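Local atomic coordinates of rhamnosidase B (Bacillus sp., PDB entry 2OKX), a protein that releases terminal alpha-L-rhamnose from rhamnosides by hydrolysis, as an alpha-L-rhamnosidase of glycoside hydrolase family 78. Residues A[252-257]-A[320-325]; A[272-277]-A[297-302]; A[563-568]-A[598-603]; A[893-898]-A[917-922]; A[923-928]-A[939-944]. All coordinates share one frame; numbering follows the deposited sequence.

Contact 1. Residues A[252-257]-A[320-325]; sequences LETSGV and SEAAFT
Ser320 and Val257 meet at the rim of a beta-sandwich, where two adjacent chain crossings join the same pair of sheets. Residues 252-257 lead from strand 240-252 to strand 256-262; residues 320-325 lead from strand 314-320 to strand 324-327, and each strand of one crossing is paired with a strand of the other. Ser320 opens its crossing with an ST turn. With its hydroxyl anti to the backbone N (chi1 177°), Ser320 OG reaches across and donates to Val257 O at 2.6 Å, from 35° above the carbonyl plane. Ser320 OG in turn accepts from Ala322 N at 3.0 Å, tying the turn to the neighbouring crossing. Ala322 then directs its methyl at the first segment, CB lying 4.3 Å from Gly256 CA; a side chain on that glycine would collide with it. Next, Ala323 N donates to a water at 2.8 Å, and this water also sits 3.0 Å from Thr254 OG1, bridging the exposed part of the two turns. Ala323 O accepts a weak hydrogen bond from Glu253 N at 3.4 Å. Ala323 CB packs against the carboxylate end of the extended Glu253 chain, 3.6 Å from Glu253 CD. Phe324 restores sheet pairing, as an antiparallel non-hydrogen-bonded partner of Leu252 with both side chains on one face. The phenylalanine ring leads away toward Leu250, while the leucine branch turns inward: Leu252 CD2 rests 3.5 Å from Phe324 CB.

Contact 2. Residues A[272-277]-A[297-302]; sequences WVDGVL and GEHLVL
Trp272 and Leu302 form an antiparallel hydrogen-bonded pair between strand 271-273 and strand 297-309. Trp272 N donates to Leu302 O, and Leu302 N returns a bond to Trp272 O, each 2.7 Å and nearly straight. From this pair the indole can be followed outward. Trp272 CB meets Leu302 CB at 4.1 Å. With CG anti to the carbonyl carbon (chi1 -78°), the ring then turns back along its own hairpin. CE3 stays near Leu302 O, which lies at the ring edge, while Leu277 CD2 lies over one face toward its rim, 3.4 Å above the plane. At the far side NE1 donates to Glu369. Val273 and Val301 form the next, non-hydrogen-bonded pair, their side chains on the other face of the sheet. Beyond it, a type I' turn from Val273 to Val276 reverses the chain, and Asp274 N donates to Leu300 O at 2.9 Å. That carbonyl also accepts from a water held by Gly275 N. The Asp274 carboxylate lies across His299, its plane 41° from the imidazole, and OD1 takes a weak bond from Leu300 N at 3.3 Å. A second water donates to Asp274 OD1 at 2.5 Å. With an alanine in place of Asp274 the backbone bond could remain, but Leu300 N would probably lose its carboxylate acceptor and the water one of its two partners. The turn is thus fastened to the strand twice over, firmly by main chain and more loosely by a hydrated carboxylate.

Contact 3. Residues A[563-568]-A[598-603]; sequences DTFVDC and ERCLNL
In the alpha-barrel glycosidase domain, the loop between helices 544-559 and 577-590 is pinned to helix 595-603 by Arg599, which grips Asp563 side-on. Arg599 NE donates to Asp563 O at 2.8 Å from 43° above the carbonyl plane, while that oxygen lies close to the guanidinium plane. Arg599 NH2 completes the grip with a salt bridge to Asp563 OD1 at 3.1 Å, the oxygen using its anti lone pair. An extended arginine chain, CG anti to the backbone N (chi1 166°), carries it there. Thr564 CG2 packs against the guanidinium, 3.6 Å from Arg599 NE, and touches Leu603 CD1 at 3.9 Å. One helical residue on, Cys600 SG accepts from Phe565 N at 3.4 Å. This sulfur lies obliquely beside the Phe565 ring, 3.8 Å from CD1. Asp563 OD1 has a second cation in Arg65, while Arg599 NH1 pairs with Asp194 and the guanidinium makes a cation-pi contact with Phe72, all three from the N-terminal part of the chain. A methionine in place of Arg599 is likely to leave Asp194 without its mate and the Asp563 carbonyl without this donor. Buried Asp563 and Arg599 thus probably balance their charges through alternating arginines and aspartates, favouring their ionised forms.

Contact 4. Residues A[893-898]-A[917-922]; sequences PQPCDL and WEFVSA
The backbones of 893-898 and 917-922 keep their distance: even the closely opposed Pro893 CA and Trp917 CA are 8.4 Å apart, and no hydrogen bond links the segments. The first is a loop closed by a type II' turn from Pro895 to Leu898, with Leu898 N donating to Pro895 O at 2.8 Å; the second is the end of a strand that turns a corner at Val920. Side chains bridge the gap. Pro895 lies over one face of the Trp917 indole in a CH-pi contact, its CG 3.9 Å from the centroid of the six-membered ring and 17° off the normal. Pro893 slides past the pyrrole side, where CB approaches Trp917 NE1 to 3.5 Å; that nitrogen donates to Leu877 O. Leu898 CB stands at the indole edge, 4.2 Å from Trp917 CH2. Phe919 offers its own edge, with CE1 3.6 Å from Pro895 CB and equally close to Leu898 O. Pro895 is thereby wedged between the two aromatic residues. Leu925 and Leu927 of the next strand also touch the tryptophan, and Asp897 forms a salt bridge to Arg825 of helix 817-833. This is proline-aromatic packing of a loop on the C-terminal beta-sheet, beside a helix of the barrel domain.

Contact 5. Residues A[923-928]-A[939-944]; sequences GKLKLR and VTLPEG
Leu925 and Leu927, two residues apart on strand 924-932, turn to the same side and meet Val939, Leu941 and Pro942 through aliphatic carbons alone. Leu927 CD2 and Val939 CG1 approach tip to tip at 3.9 Å. The same CD2 of Leu927 touches Leu941 CD2 at 4.0 Å, where the two leucines slide past each other in opposite directions. Leu925 uses CD1, which comes 4.0 Å from Pro942 CD, and more loosely 4.5 Å from Leu941 CD2. The two strand leucines differ in their first torsion: in Leu927 CG is anti to the backbone N (chi1 167°), whereas in Leu925 it is anti to the carbonyl carbon (chi1 -82°). At the exposed end polar groups take over, a water lying 2.8 Å from Gly923 O and 2.7 Å from Gly944 O. Both glycines have positive phi, suiting them to these bends. Farther out, Phe919 and Ile945 touch Leu925, Val915 and Val949 touch Leu927, and Pro942 leans on Pro895. Backbone bonds from Leu925 and Leu927 to strand 946-954 hold strand 924-932 in the sheet. The segments run 169° apart in direction, nearly antiparallel, without pairing: residues 939-944 return across the sheet face as part of the crossover connection that joins strands 924-932 and 946-954, parallel neighbours in the C-terminal beta-sheet.

Contacts 1 and 2 meet on one sheet of domain D2, which contact 1 links to a second; contact 2 is nested along the chain inside the loop closed by contact 1, and Leu252 N and Gly297 O, 2.8 Å apart, join them. Contact 1 is a surface contact, held by a serine hydroxyl, a water, a weak backbone bond and small apolar side chains, whereas contact 2 is buried and rests on strand pairing. Contact 3, wholly buried and nearest the centre of the chain, differs in relying on charge. Contacts 4 and 5 adjoin through neighbouring strands 912-921 and 924-932. Neither has a direct hydrogen bond between its segments: contact 4 packs prolines on aromatic rings, contact 5 aliphatic branches nearer the surface.

Contact 1. Residues A[252-257]-A[320-325]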
# COMPACT_ATOMS: atom_id res chain seq x y z
N LEU A 252 -39.16 -5.29 -15.60
CA LEU A 252 -39.17 -4.47 -16.80
C LEU A 252 -40.59 -4.00 -17.11
O LEU A 252 -41.51 -4.81 -17.19
CB LEU A 252 -38.64 -5.25 -18.00
CG LEU A 252 -37.12 -5.39 -18.16
CD1 LEU A 252 -36.82 -6.12 -19.46
CD2 LEU A 252 -36.49 -4.01 -18.17
N GLU A 253 -40.75 -2.69 -17.28
CA GLU A 253 -42.06 -2.14 -17.60
C GLU A 253 -42.48 -2.62 -18.98
O GLU A 253 -43.66 -2.88 -19.23
CB GLU A 253 -42.02 -0.61 -17.57
CG GLU A 253 -41.58 -0.02 -16.24
CD GLU A 253 -41.63 1.49 -16.23
OE1 GLU A 253 -41.25 2.09 -15.20
OE2 GLU A 253 -42.05 2.08 -17.25
N THR A 254 -41.50 -2.75 -19.87
CA THR A 254 -41.75 -3.21 -21.23
C THR A 254 -40.61 -4.11 -21.68
O THR A 254 -39.52 -4.08 -21.12
CB THR A 254 -41.86 -2.02 -22.22
OG1 THR A 254 -40.66 -1.24 -22.17
CG2 THR A 254 -43.05 -1.15 -21.87
N SER A 255 -40.88 -4.93 -22.69
CA SER A 255 -39.88 -5.85 -23.21
C SER A 255 -38.64 -5.10 -23.68
O SER A 255 -38.74 -4.00 -24.24
CB SER A 255 -40.47 -6.64 -24.38
OG SER A 255 -39.51 -7.53 -24.93
N GLY A 256 -37.46 -5.68 -23.46
CA GLY A 256 -36.23 -5.03 -23.88
C GLY A 256 -34.97 -5.78 -23.49
O GLY A 256 -35.02 -6.77 -22.77
N VAL A 257 -33.83 -5.30 -23.99
CA VAL A 257 -32.54 -5.91 -23.70
C VAL A 257 -31.94 -5.26 -22.46
O VAL A 257 -31.92 -4.04 -22.34
CB VAL A 257 -31.54 -5.74 -24.87
CG1 VAL A 257 -30.19 -6.35 -24.50
CG2 VAL A 257 -32.09 -6.40 -26.12
N SER A 320 -29.93 -0.51 -19.50
CA SER A 320 -30.88 -0.90 -20.53
C SER A 320 -31.56 0.31 -21.16
O SER A 320 -31.66 1.37 -20.53
CB SER A 320 -31.96 -1.81 -19.94
OG SER A 320 -32.92 -2.16 -20.92
N GLU A 321 -32.01 0.16 -22.40
CA GLU A 321 -32.71 1.24 -23.09
C GLU A 321 -34.16 1.23 -22.62
O GLU A 321 -34.94 2.13 -22.94
CB GLU A 321 -32.63 1.05 -24.60
CG GLU A 321 -31.23 1.16 -25.17
CD GLU A 321 -31.19 1.01 -26.69
OE1 GLU A 321 -30.09 1.12 -27.28
OE2 GLU A 321 -32.26 0.76 -27.30
N ALA A 322 -34.51 0.20 -21.85
CA ALA A 322 -35.86 0.05 -21.32
C ALA A 322 -35.85 0.36 -19.82
O ALA A 322 -34.83 0.18 -19.15
CB ALA A 322 -36.36 -1.36 -21.55
N ALA A 323 -36.98 0.83 -19.30
CA ALA A 323 -37.08 1.16 -17.88
C ALA A 323 -37.17 -0.10 -17.02
O ALA A 323 -37.75 -1.10 -17.44
CB ALA A 323 -38.31 2.04 -17.64
N PHE A 324 -36.59 -0.05 -15.82
CA PHE A 324 -36.63 -1.20 -14.93
C PHE A 324 -36.49 -0.82 -13.46
O PHE A 324 -35.99 0.26 -13.12
CB PHE A 324 -35.53 -2.21 -15.28
CG PHE A 324 -34.13 -1.70 -15.08
CD1 PHE A 324 -33.52 -0.90 -16.04
CD2 PHE A 324 -33.44 -1.99 -13.91
CE1 PHE A 324 -32.23 -0.42 -15.84
CE2 PHE A 324 -32.15 -1.51 -13.70
CZ PHE A 324 -31.54 -0.72 -14.67
N THR A 325 -36.95 -1.70 -12.58
CA THR A 325 -36.85 -1.48 -11.15
C THR A 325 -36.20 -2.70 -10.51
O THR A 325 -36.09 -3.75 -11.14
CB THR A 325 -38.25 -1.27 -10.50
OG1 THR A 325 -38.99 -2.50 -10.56
CG2 THR A 325 -39.02 -0.19 -11.24
O HOH W 1 -39.41 1.11 -20.71

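Contact 2. Residues A[272-277]-A[297-302]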
# COMPACT_ATOMS: atom_id res chain seq x y z
N TRP A 272 -27.51 -16.62 -12.86
CA TRP A 272 -28.76 -17.26 -13.25
C TRP A 272 -29.87 -16.22 -13.37
O TRP A 272 -29.96 -15.30 -12.56
CB TRP A 272 -29.17 -18.31 -12.21
CG TRP A 272 -28.42 -19.62 -12.30
CD1 TRP A 272 -28.86 -20.78 -12.87
CD2 TRP A 272 -27.11 -19.89 -11.79
NE1 TRP A 272 -27.90 -21.76 -12.75
CE2 TRP A 272 -26.82 -21.24 -12.09
CE3 TRP A 272 -26.15 -19.13 -11.11
CZ2 TRP A 272 -25.61 -21.85 -11.74
CZ3 TRP A 272 -24.94 -19.73 -10.76
CH2 TRP A 272 -24.68 -21.08 -11.07
N VAL A 273 -30.71 -16.37 -14.39
CA VAL A 273 -31.84 -15.47 -14.61
C VAL A 273 -33.07 -16.35 -14.83
O VAL A 273 -33.11 -17.15 -15.77
CB VAL A 273 -31.61 -14.58 -15.84
CG1 VAL A 273 -32.86 -13.74 -16.11
CG2 VAL A 273 -30.41 -13.67 -15.61
N ASP A 274 -34.06 -16.21 -13.96
CA ASP A 274 -35.27 -17.01 -14.05
C ASP A 274 -34.91 -18.50 -13.97
O ASP A 274 -35.51 -19.33 -14.63
CB ASP A 274 -36.01 -16.74 -15.37
CG ASP A 274 -36.46 -15.29 -15.50
OD1 ASP A 274 -36.91 -14.71 -14.49
OD2 ASP A 274 -36.37 -14.74 -16.61
N GLY A 275 -33.90 -18.81 -13.15
CA GLY A 275 -33.48 -20.19 -12.99
C GLY A 275 -32.63 -20.76 -14.11
O GLY A 275 -32.26 -21.94 -14.06
N VAL A 276 -32.32 -19.95 -15.11
CA VAL A 276 -31.51 -20.43 -16.23
C VAL A 276 -30.09 -19.85 -16.17
O VAL A 276 -29.90 -18.64 -16.06
CB VAL A 276 -32.14 -20.04 -17.59
CG1 VAL A 276 -31.28 -20.57 -18.73
CG2 VAL A 276 -33.55 -20.60 -17.68
N LEU A 277 -29.11 -20.74 -16.26
CA LEU A 277 -27.70 -20.34 -16.22
C LEU A 277 -27.32 -19.63 -17.51
O LEU A 277 -27.49 -20.17 -18.60
CB LEU A 277 -26.82 -21.57 -16.01
CG LEU A 277 -25.29 -21.46 -15.90
CD1 LEU A 277 -24.70 -21.15 -17.26
CD2 LEU A 277 -24.92 -20.39 -14.88
N GLY A 297 -42.12 -7.71 -17.40
CA GLY A 297 -42.44 -8.51 -16.24
C GLY A 297 -41.32 -8.61 -15.22
O GLY A 297 -40.33 -7.87 -15.28
N GLU A 298 -41.47 -9.54 -14.28
CA GLU A 298 -40.48 -9.74 -13.24
C GLU A 298 -39.53 -10.89 -13.55
O GLU A 298 -39.93 -11.89 -14.15
CB GLU A 298 -41.18 -9.99 -11.91
CG GLU A 298 -41.98 -8.81 -11.40
CD GLU A 298 -42.55 -9.04 -10.02
OE1 GLU A 298 -43.13 -8.09 -9.46
OE2 GLU A 298 -42.42 -10.17 -9.50
N HIS A 299 -38.27 -10.73 -13.15
CA HIS A 299 -37.26 -11.75 -13.37
C HIS A 299 -36.35 -11.84 -12.15
O HIS A 299 -35.90 -10.82 -11.63
CB HIS A 299 -36.40 -11.43 -14.60
CG HIS A 299 -37.19 -11.29 -15.87
ND1 HIS A 299 -37.85 -10.13 -16.20
CD2 HIS A 299 -37.40 -12.16 -16.88
CE1 HIS A 299 -38.44 -10.29 -17.37
NE2 HIS A 299 -38.18 -11.52 -17.81
N LEU A 300 -36.10 -13.07 -11.70
CA LEU A 300 -35.24 -13.28 -10.55
C LEU A 300 -33.82 -13.48 -11.04
O LEU A 300 -33.54 -14.39 -11.82
CB LEU A 300 -35.71 -14.52 -9.76
CG LEU A 300 -34.89 -14.94 -8.54
CD1 LEU A 300 -34.81 -13.80 -7.53
CD2 LEU A 300 -35.53 -16.16 -7.89
N VAL A 301 -32.92 -12.61 -10.59
CA VAL A 301 -31.52 -12.70 -10.98
C VAL A 301 -30.74 -13.23 -9.79
O VAL A 301 -30.84 -12.71 -8.68
CB VAL A 301 -30.96 -11.32 -11.38
CG1 VAL A 301 -29.49 -11.45 -11.79
CG2 VAL A 301 -31.77 -10.76 -12.53
N LEU A 302 -29.96 -14.28 -10.03
CA LEU A 302 -29.18 -14.90 -8.97
C LEU A 302 -27.71 -14.93 -9.38
O LEU A 302 -27.36 -15.50 -10.41
CB LEU A 302 -29.68 -16.32 -8.71
CG LEU A 302 -29.61 -16.86 -7.28
CD1 LEU A 302 -30.61 -16.11 -6.42
CD2 LEU A 302 -29.94 -18.35 -7.27
O HOH W 2 -38.37 -15.33 -12.51
O HOH W 3 -32.52 -17.12 -11.42

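Contact 3. Residues A[563-568]-A[598-603]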
# COMPACT_ATOMS: atom_id res chain seq x y z
N ASP A 563 4.60 7.08 6.89
CA ASP A 563 5.01 7.05 8.30
C ASP A 563 5.86 5.78 8.48
O ASP A 563 6.57 5.62 9.48
CB ASP A 563 3.79 7.02 9.21
CG ASP A 563 2.88 5.84 8.93
OD1 ASP A 563 2.84 4.91 9.76
OD2 ASP A 563 2.23 5.84 7.86
N THR A 564 5.77 4.89 7.50
CA THR A 564 6.55 3.66 7.46
C THR A 564 6.81 3.41 5.98
O THR A 564 6.22 4.07 5.13
CB THR A 564 5.75 2.43 7.96
OG1 THR A 564 4.63 2.20 7.09
CG2 THR A 564 5.26 2.63 9.39
N PHE A 565 7.71 2.48 5.67
CA PHE A 565 7.94 2.15 4.27
C PHE A 565 6.64 1.43 3.90
O PHE A 565 5.99 0.84 4.78
CB PHE A 565 9.10 1.16 4.11
CG PHE A 565 10.46 1.78 4.28
CD1 PHE A 565 11.24 1.49 5.39
CD2 PHE A 565 10.96 2.65 3.31
CE1 PHE A 565 12.51 2.06 5.54
CE2 PHE A 565 12.22 3.22 3.45
CZ PHE A 565 13.00 2.92 4.57
N VAL A 566 6.25 1.47 2.64
CA VAL A 566 5.05 0.77 2.21
C VAL A 566 5.36 0.07 0.90
O VAL A 566 6.32 0.44 0.21
CB VAL A 566 3.82 1.71 2.01
CG1 VAL A 566 3.41 2.31 3.34
CG2 VAL A 566 4.14 2.80 1.00
N ASP A 567 4.59 -0.96 0.57
CA ASP A 567 4.81 -1.69 -0.67
C ASP A 567 4.52 -0.79 -1.87
O ASP A 567 5.28 -0.76 -2.83
CB ASP A 567 3.92 -2.95 -0.71
CG ASP A 567 2.43 -2.63 -0.57
OD1 ASP A 567 2.09 -1.67 0.14
OD2 ASP A 567 1.60 -3.38 -1.15
N CYS A 568 3.41 -0.05 -1.80
CA CYS A 568 3.03 0.85 -2.88
C CYS A 568 2.06 1.93 -2.37
O CYS A 568 1.43 1.77 -1.33
CB CYS A 568 2.37 0.07 -4.03
SG CYS A 568 0.89 -0.87 -3.57
N GLU A 598 14.39 2.50 11.58
CA GLU A 598 14.30 1.92 12.92
C GLU A 598 12.85 1.78 13.36
O GLU A 598 12.48 0.77 13.97
CB GLU A 598 15.06 2.77 13.95
CG GLU A 598 15.01 2.12 15.33
CD GLU A 598 15.89 2.80 16.36
OE1 GLU A 598 15.73 2.48 17.55
OE2 GLU A 598 16.74 3.64 15.98
N ARG A 599 12.02 2.77 13.04
CA ARG A 599 10.61 2.72 13.41
C ARG A 599 9.98 1.45 12.84
O ARG A 599 9.26 0.74 13.53
CB ARG A 599 9.85 3.94 12.87
CG ARG A 599 8.33 3.79 12.91
CD ARG A 599 7.59 5.05 12.49
NE ARG A 599 6.22 4.74 12.09
CZ ARG A 599 5.27 4.32 12.93
NH1 ARG A 599 5.54 4.16 14.22
NH2 ARG A 599 4.06 4.03 12.45
N CYS A 600 10.28 1.16 11.58
CA CYS A 600 9.73 -0.03 10.94
C CYS A 600 10.25 -1.32 11.56
O CYS A 600 9.48 -2.25 11.80
CB CYS A 600 10.04 -0.01 9.44
SG CYS A 600 9.12 1.28 8.54
N LEU A 601 11.56 -1.37 11.80
CA LEU A 601 12.16 -2.56 12.40
C LEU A 601 11.58 -2.83 13.79
O LEU A 601 11.37 -3.98 14.17
CB LEU A 601 13.68 -2.40 12.49
CG LEU A 601 14.43 -2.19 11.17
CD1 LEU A 601 15.91 -2.02 11.45
CD2 LEU A 601 14.20 -3.37 10.25
N ASN A 602 11.30 -1.76 14.53
CA ASN A 602 10.75 -1.88 15.88
C ASN A 602 9.29 -2.33 15.91
O ASN A 602 8.83 -2.89 16.90
CB ASN A 602 10.88 -0.55 16.63
CG ASN A 602 12.30 -0.26 17.09
OD1 ASN A 602 12.65 0.88 17.39
ND2 ASN A 602 13.12 -1.30 17.16
N LEU A 603 8.56 -2.10 14.82
CA LEU A 603 7.14 -2.48 14.77
C LEU A 603 6.92 -3.98 14.58
O LEU A 603 5.91 -4.53 15.03
CB LEU A 603 6.43 -1.73 13.64
CG LEU A 603 6.06 -0.26 13.87
CD1 LEU A 603 5.54 0.37 12.58
CD2 LEU A 603 5.00 -0.17 14.97

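Contact 4. Residues A[893-898]-A[917-922]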
# COMPACT_ATOMS: atom_id res chain seq x y z
N PRO A 893 35.48 2.23 -7.96
CA PRO A 893 34.65 2.37 -9.17
C PRO A 893 34.73 1.17 -10.11
O PRO A 893 35.75 0.47 -10.16
CB PRO A 893 35.21 3.63 -9.83
CG PRO A 893 35.80 4.41 -8.68
CD PRO A 893 36.47 3.31 -7.89
N GLN A 894 33.64 0.92 -10.82
CA GLN A 894 33.54 -0.14 -11.82
C GLN A 894 32.81 0.53 -12.98
O GLN A 894 31.61 0.34 -13.17
CB GLN A 894 32.74 -1.34 -11.29
CG GLN A 894 33.43 -2.12 -10.17
CD GLN A 894 34.79 -2.66 -10.59
OE1 GLN A 894 35.59 -3.07 -9.75
NE2 GLN A 894 35.06 -2.69 -11.90
N PRO A 895 33.53 1.34 -13.77
CA PRO A 895 32.99 2.07 -14.92
C PRO A 895 32.32 1.22 -16.00
O PRO A 895 31.43 1.70 -16.70
CB PRO A 895 34.21 2.81 -15.47
CG PRO A 895 35.07 3.01 -14.24
CD PRO A 895 34.96 1.67 -13.57
N CYS A 896 32.75 -0.03 -16.13
CA CYS A 896 32.19 -0.90 -17.15
C CYS A 896 32.35 -0.18 -18.48
O CYS A 896 33.47 0.17 -18.86
CB CYS A 896 30.71 -1.19 -16.87
SG CYS A 896 30.43 -2.02 -15.30
N ASP A 897 31.25 0.07 -19.19
CA ASP A 897 31.34 0.76 -20.48
C ASP A 897 31.02 2.25 -20.42
O ASP A 897 30.81 2.88 -21.46
CB ASP A 897 30.45 0.08 -21.52
CG ASP A 897 29.00 -0.06 -21.07
OD1 ASP A 897 28.23 -0.72 -21.79
OD2 ASP A 897 28.63 0.48 -20.00
N LEU A 898 30.98 2.82 -19.22
CA LEU A 898 30.67 4.24 -19.05
C LEU A 898 31.93 5.10 -19.21
O LEU A 898 33.04 4.64 -18.94
CB LEU A 898 30.07 4.47 -17.66
CG LEU A 898 28.82 3.65 -17.32
CD1 LEU A 898 28.40 3.94 -15.89
CD2 LEU A 898 27.70 3.99 -18.31
N TRP A 917 34.13 10.69 -11.48
CA TRP A 917 35.24 10.17 -12.26
C TRP A 917 34.91 10.17 -13.74
O TRP A 917 33.75 10.20 -14.13
CB TRP A 917 35.65 8.75 -11.81
CG TRP A 917 34.54 7.73 -11.64
CD1 TRP A 917 34.07 7.24 -10.45
CD2 TRP A 917 33.84 7.02 -12.67
NE1 TRP A 917 33.12 6.26 -10.68
CE2 TRP A 917 32.96 6.11 -12.04
CE3 TRP A 917 33.87 7.06 -14.07
CZ2 TRP A 917 32.12 5.25 -12.75
CZ3 TRP A 917 33.03 6.21 -14.79
CH2 TRP A 917 32.17 5.32 -14.13
N GLU A 918 35.95 10.18 -14.56
CA GLU A 918 35.79 10.15 -16.00
C GLU A 918 37.10 9.71 -16.63
O GLU A 918 38.17 9.96 -16.08
CB GLU A 918 35.40 11.54 -16.52
CG GLU A 918 36.52 12.55 -16.55
CD GLU A 918 36.05 13.90 -17.04
OE1 GLU A 918 35.37 14.60 -16.26
OE2 GLU A 918 36.35 14.26 -18.19
N PHE A 919 37.02 9.04 -17.77
CA PHE A 919 38.23 8.62 -18.46
C PHE A 919 38.77 9.82 -19.22
O PHE A 919 38.04 10.44 -19.99
CB PHE A 919 37.94 7.47 -19.44
CG PHE A 919 37.80 6.14 -18.77
CD1 PHE A 919 36.55 5.66 -18.40
CD2 PHE A 919 38.93 5.36 -18.49
CE1 PHE A 919 36.42 4.43 -17.76
CE2 PHE A 919 38.81 4.14 -17.85
CZ PHE A 919 37.55 3.67 -17.48
N VAL A 920 40.03 10.16 -18.98
CA VAL A 920 40.64 11.30 -19.65
C VAL A 920 41.41 10.84 -20.88
O VAL A 920 41.74 11.63 -21.76
CB VAL A 920 41.59 12.07 -18.71
CG1 VAL A 920 40.80 12.62 -17.53
CG2 VAL A 920 42.71 11.15 -18.23
N SER A 921 41.69 9.54 -20.93
CA SER A 921 42.38 8.90 -22.04
C SER A 921 42.26 7.40 -21.82
O SER A 921 41.77 6.97 -20.77
CB SER A 921 43.85 9.34 -22.11
OG SER A 921 44.59 8.92 -20.98
N ALA A 922 42.68 6.61 -22.80
CA ALA A 922 42.57 5.16 -22.69
C ALA A 922 43.19 4.58 -21.42
O ALA A 922 44.36 4.83 -21.12
CB ALA A 922 43.19 4.50 -23.92

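Contact 5. Residues A[923-928]-A[939-944]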
# COMPACT_ATOMS: atom_id res chain seq x y z
N GLY A 923 42.39 3.83 -20.67
CA GLY A 923 42.86 3.20 -19.45
C GLY A 923 43.28 4.15 -18.34
O GLY A 923 43.93 3.73 -17.38
N LYS A 924 42.90 5.41 -18.46
CA LYS A 924 43.27 6.39 -17.45
C LYS A 924 42.09 7.21 -16.94
O LYS A 924 41.41 7.89 -17.71
CB LYS A 924 44.35 7.32 -18.01
CG LYS A 924 44.91 8.31 -17.00
CD LYS A 924 46.05 9.11 -17.63
CE LYS A 924 46.60 10.14 -16.65
NZ LYS A 924 47.78 10.86 -17.21
N LEU A 925 41.87 7.15 -15.63
CA LEU A 925 40.77 7.87 -14.99
C LEU A 925 41.22 9.08 -14.20
O LEU A 925 42.37 9.19 -13.77
CB LEU A 925 40.03 6.96 -14.00
CG LEU A 925 38.96 5.95 -14.37
CD1 LEU A 925 38.58 5.17 -13.11
CD2 LEU A 925 37.74 6.65 -14.95
N LYS A 926 40.27 10.00 -14.01
CA LYS A 926 40.47 11.18 -13.19
C LYS A 926 39.37 10.91 -12.16
O LYS A 926 38.22 10.65 -12.53
CB LYS A 926 40.16 12.45 -13.96
CG LYS A 926 40.58 13.71 -13.23
CD LYS A 926 39.66 14.88 -13.53
CE LYS A 926 39.51 15.13 -15.03
NZ LYS A 926 38.57 16.25 -15.29
N LEU A 927 39.71 10.95 -10.87
CA LEU A 927 38.74 10.67 -9.82
C LEU A 927 38.83 11.67 -8.68
O LEU A 927 39.92 11.98 -8.21
CB LEU A 927 38.98 9.25 -9.27
CG LEU A 927 38.31 8.82 -7.96
CD1 LEU A 927 36.81 8.69 -8.18
CD2 LEU A 927 38.89 7.48 -7.50
N ARG A 928 37.67 12.18 -8.24
CA ARG A 928 37.61 13.13 -7.14
C ARG A 928 36.71 12.54 -6.05
O ARG A 928 35.64 11.98 -6.33
CB ARG A 928 37.01 14.46 -7.63
CG ARG A 928 36.91 15.54 -6.56
CD ARG A 928 36.05 16.71 -7.05
NE ARG A 928 35.95 17.79 -6.07
CZ ARG A 928 36.90 18.70 -5.86
NH1 ARG A 928 38.03 18.67 -6.55
NH2 ARG A 928 36.70 19.66 -4.96
N VAL A 939 40.97 3.83 -1.40
CA VAL A 939 40.74 3.96 -2.84
C VAL A 939 41.36 2.85 -3.68
O VAL A 939 42.55 2.55 -3.54
CB VAL A 939 41.28 5.30 -3.38
CG1 VAL A 939 40.91 5.46 -4.86
CG2 VAL A 939 40.74 6.45 -2.56
N THR A 940 40.57 2.26 -4.57
CA THR A 940 41.05 1.20 -5.45
C THR A 940 40.56 1.45 -6.88
O THR A 940 39.37 1.34 -7.15
CB THR A 940 40.52 -0.20 -5.03
OG1 THR A 940 40.85 -0.46 -3.66
CG2 THR A 940 41.15 -1.28 -5.90
N LEU A 941 41.47 1.79 -7.78
CA LEU A 941 41.07 1.99 -9.17
C LEU A 941 40.77 0.61 -9.75
O LEU A 941 41.35 -0.39 -9.33
CB LEU A 941 42.19 2.66 -9.96
CG LEU A 941 42.54 4.09 -9.53
CD1 LEU A 941 43.58 4.66 -10.47
CD2 LEU A 941 41.28 4.96 -9.55
N PRO A 942 39.83 0.54 -10.71
CA PRO A 942 39.47 -0.74 -11.32
C PRO A 942 40.63 -1.43 -12.05
O PRO A 942 41.61 -0.79 -12.43
CB PRO A 942 38.31 -0.37 -12.25
CG PRO A 942 38.60 1.05 -12.61
CD PRO A 942 39.05 1.64 -11.29
N GLU A 943 40.49 -2.74 -12.24
CA GLU A 943 41.52 -3.56 -12.88
C GLU A 943 42.20 -2.93 -14.09
O GLU A 943 41.54 -2.53 -15.05
CB GLU A 943 40.93 -4.92 -13.27
CG GLU A 943 41.90 -5.85 -14.00
CD GLU A 943 41.35 -7.26 -14.18
OE1 GLU A 943 40.12 -7.40 -14.34
OE2 GLU A 943 42.15 -8.22 -14.18
N GLY A 944 43.53 -2.85 -14.02
CA GLY A 944 44.33 -2.31 -15.10
C GLY A 944 44.18 -0.83 -15.42
O GLY A 944 44.73 -0.35 -16.42
O HOH W 4 46.06 1.89 -17.28